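Side-chain contact in esterase (uncultured bacterium FLS12, PDB 4RGY), which hydrolyses ester bonds as a low-temperature-active alkaline esterase of the alpha/beta-hydrolase superfamily: residues A[194-199]-A[226-231]. Numbering follows the deposited sequence.
Sequences LAERMA and RDHVRG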
loop_
_atom_site.group_PDB
_atom_site.type_symbol
_atom_site.label_atom_id
_atom_site.label_comp_id
_atom_site.label_asym_id
_atom_site.label_seq_id
_atom_site.Cartn_x
_atom_site.Cartn_y
_atom_site.Cartn_z
ATOM N N LEU A 194 -37.021 -3.266 -11.407
ATOM C CA LEU A 194 -36.880 -2.781 -10.046
ATOM C C LEU A 194 -37.522 -1.399 -9.889
ATOM O O LEU A 194 -38.151 -1.117 -8.865
ATOM C CB LEU A 194 -35.407 -2.756 -9.623
ATOM C CG LEU A 194 -34.698 -4.126 -9.605
ATOM C CD1 LEU A 194 -33.261 -3.948 -9.162
ATOM C CD2 LEU A 194 -35.400 -5.141 -8.710
ATOM N N ALA A 195 -37.369 -0.549 -10.903
ATOM C CA ALA A 195 -37.984 0.771 -10.889
ATOM C C ALA A 195 -39.510 0.663 -10.837
ATOM O O ALA A 195 -40.163 1.426 -10.135
ATOM C CB ALA A 195 -37.528 1.586 -12.092
ATOM N N GLU A 196 -40.084 -0.296 -11.559
ATOM C CA GLU A 196 -41.530 -0.526 -11.476
ATOM C C GLU A 196 -41.975 -0.899 -10.061
ATOM O O GLU A 196 -43.037 -0.475 -9.596
ATOM C CB GLU A 196 -41.993 -1.582 -12.492
ATOM C CG GLU A 196 -41.819 -1.146 -13.941
ATOM C CD GLU A 196 -42.647 -1.962 -14.906
ATOM O OE1 GLU A 196 -43.869 -2.090 -14.684
ATOM O OE2 GLU A 196 -42.071 -2.481 -15.885
ATOM N N ARG A 197 -41.170 -1.700 -9.365
ATOM C CA ARG A 197 -41.477 -2.014 -7.973
ATOM C C ARG A 197 -41.482 -0.747 -7.131
ATOM O O ARG A 197 -42.402 -0.512 -6.344
ATOM C CB ARG A 197 -40.445 -2.968 -7.371
ATOM C CG ARG A 197 -40.203 -4.240 -8.142
ATOM C CD ARG A 197 -39.146 -5.040 -7.391
ATOM N NE ARG A 197 -38.805 -6.281 -8.065
ATOM C CZ ARG A 197 -38.029 -7.230 -7.547
ATOM N NH1 ARG A 197 -37.493 -7.071 -6.345
ATOM N NH2 ARG A 197 -37.780 -8.324 -8.246
ATOM N N MET A 198 -40.443 0.067 -7.292
ATOM C CA MET A 198 -40.300 1.267 -6.484
ATOM C C MET A 198 -41.430 2.268 -6.702
ATOM O O MET A 198 -41.862 2.938 -5.768
ATOM C CB MET A 198 -38.959 1.938 -6.767
ATOM C CG MET A 198 -38.644 3.060 -5.806
ATOM S SD MET A 198 -37.089 2.761 -4.972
ATOM C CE MET A 198 -37.396 1.056 -4.499
ATOM N N ALA A 199 -41.920 2.351 -7.931
ATOM C CA ALA A 199 -42.957 3.317 -8.272
ATOM C C ALA A 199 -44.263 3.028 -7.532
ATOM O O ALA A 199 -45.098 3.920 -7.361
ATOM C CB ALA A 199 -43.181 3.320 -9.758
ATOM N N ARG A 226 -33.937 6.798 -18.055
ATOM C CA ARG A 226 -34.510 8.061 -17.599
ATOM C C ARG A 226 -35.975 8.177 -17.999
ATOM O O ARG A 226 -36.831 8.479 -17.156
ATOM C CB ARG A 226 -33.737 9.232 -18.195
ATOM C CG ARG A 226 -34.258 10.594 -17.737
ATOM C CD ARG A 226 -33.851 11.703 -18.692
ATOM N NE ARG A 226 -34.538 11.575 -19.973
ATOM C CZ ARG A 226 -34.279 12.333 -21.031
ATOM N NH1 ARG A 226 -33.326 13.254 -20.960
ATOM N NH2 ARG A 226 -34.952 12.158 -22.160
ATOM N N ASP A 227 -36.263 7.930 -19.274
ATOM C CA ASP A 227 -37.630 8.064 -19.777
ATOM C C ASP A 227 -38.550 7.057 -19.087
ATOM O O ASP A 227 -39.694 7.364 -18.753
ATOM C CB ASP A 227 -37.671 7.897 -21.300
ATOM C CG ASP A 227 -37.056 9.076 -22.042
ATOM O OD1 ASP A 227 -36.761 10.106 -21.404
ATOM O OD2 ASP A 227 -36.855 8.950 -23.264
ATOM N N HIS A 228 -38.023 5.865 -18.819
ATOM C CA HIS A 228 -38.783 4.846 -18.115
ATOM C C HIS A 228 -39.161 5.306 -16.714
ATOM O O HIS A 228 -40.341 5.290 -16.343
ATOM C CB HIS A 228 -37.971 3.551 -18.057
ATOM C CG HIS A 228 -38.598 2.461 -17.247
ATOM N ND1 HIS A 228 -39.749 1.807 -17.633
ATOM C CD2 HIS A 228 -38.199 1.873 -16.094
ATOM C CE1 HIS A 228 -40.039 0.874 -16.740
ATOM N NE2 HIS A 228 -39.117 0.898 -15.795
ATOM N N VAL A 229 -38.177 5.734 -15.926
ATOM C CA VAL A 229 -38.485 6.106 -14.547
ATOM C C VAL A 229 -39.349 7.368 -14.464
ATOM O O VAL A 229 -40.193 7.482 -13.573
ATOM C CB VAL A 229 -37.225 6.202 -13.645
ATOM C CG1 VAL A 229 -36.513 4.860 -13.604
ATOM C CG2 VAL A 229 -36.283 7.307 -14.113
ATOM N N ARG A 230 -39.150 8.298 -15.387
ATOM C CA ARG A 230 -39.949 9.523 -15.407
ATOM C C ARG A 230 -41.401 9.239 -15.728
ATOM O O ARG A 230 -42.296 9.865 -15.160
ATOM C CB ARG A 230 -39.400 10.495 -16.431
ATOM C CG ARG A 230 -38.216 11.238 -15.923
ATOM C CD ARG A 230 -37.419 11.805 -17.061
ATOM N NE ARG A 230 -36.709 13.025 -16.691
ATOM C CZ ARG A 230 -35.854 13.177 -15.678
ATOM N NH1 ARG A 230 -35.531 12.178 -14.848
ATOM N NH2 ARG A 230 -35.316 14.378 -15.494
ATOM N N GLY A 231 -41.633 8.305 -16.644
ATOM C CA GLY A 231 -42.983 7.901 -16.999
ATOM C C GLY A 231 -43.669 7.177 -15.857
ATOM O O GLY A 231 -44.904 7.133 -15.781
#
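Ala-195 CB meets Val-229 CG1 at 3.7 Å, the apolar part of this contact. The two short helical segments run nearly parallel, their axes 10.0 Å apart and 19° from parallel. Leu-232, Leu-234 and Met-137 also touch Ala-195, while Val-229 reaches Phe-236 of the sheet's last strand.

His-228 makes the remaining contacts. CG lies anti to the backbone N (chi1 175°), which carries the ring across to helix 191-200. There Ala-195 CB approaches the ring obliquely, 4.1 Å from His-228 CD2. Glu-196 CG comes to the ring edge, near its plane, 3.9 Å from His-228 NE2. The carboxylate is turned 69° from the ring.

The polar link is to the first turn of helix 191-200: His-228 NE2 hydrogen-bonds to Phe-192 O, and the two rings meet. Replacing His-228 with an alanine would probably leave Phe-192 O without this partner and open a gap beside Ala-195 and Glu-196.

Glu-196 OE2 lies 4.5 Å from His-228 NE2, too far for a salt bridge. The glutamate's negative charge might still favour a protonated imidazole. Between 194-199 and 226-231 the chemistry is therefore van der Waals contact, with the histidine's hydrogen bond tying helix 191-200 to helix 219-232 in this alpha/beta-hydrolase fold.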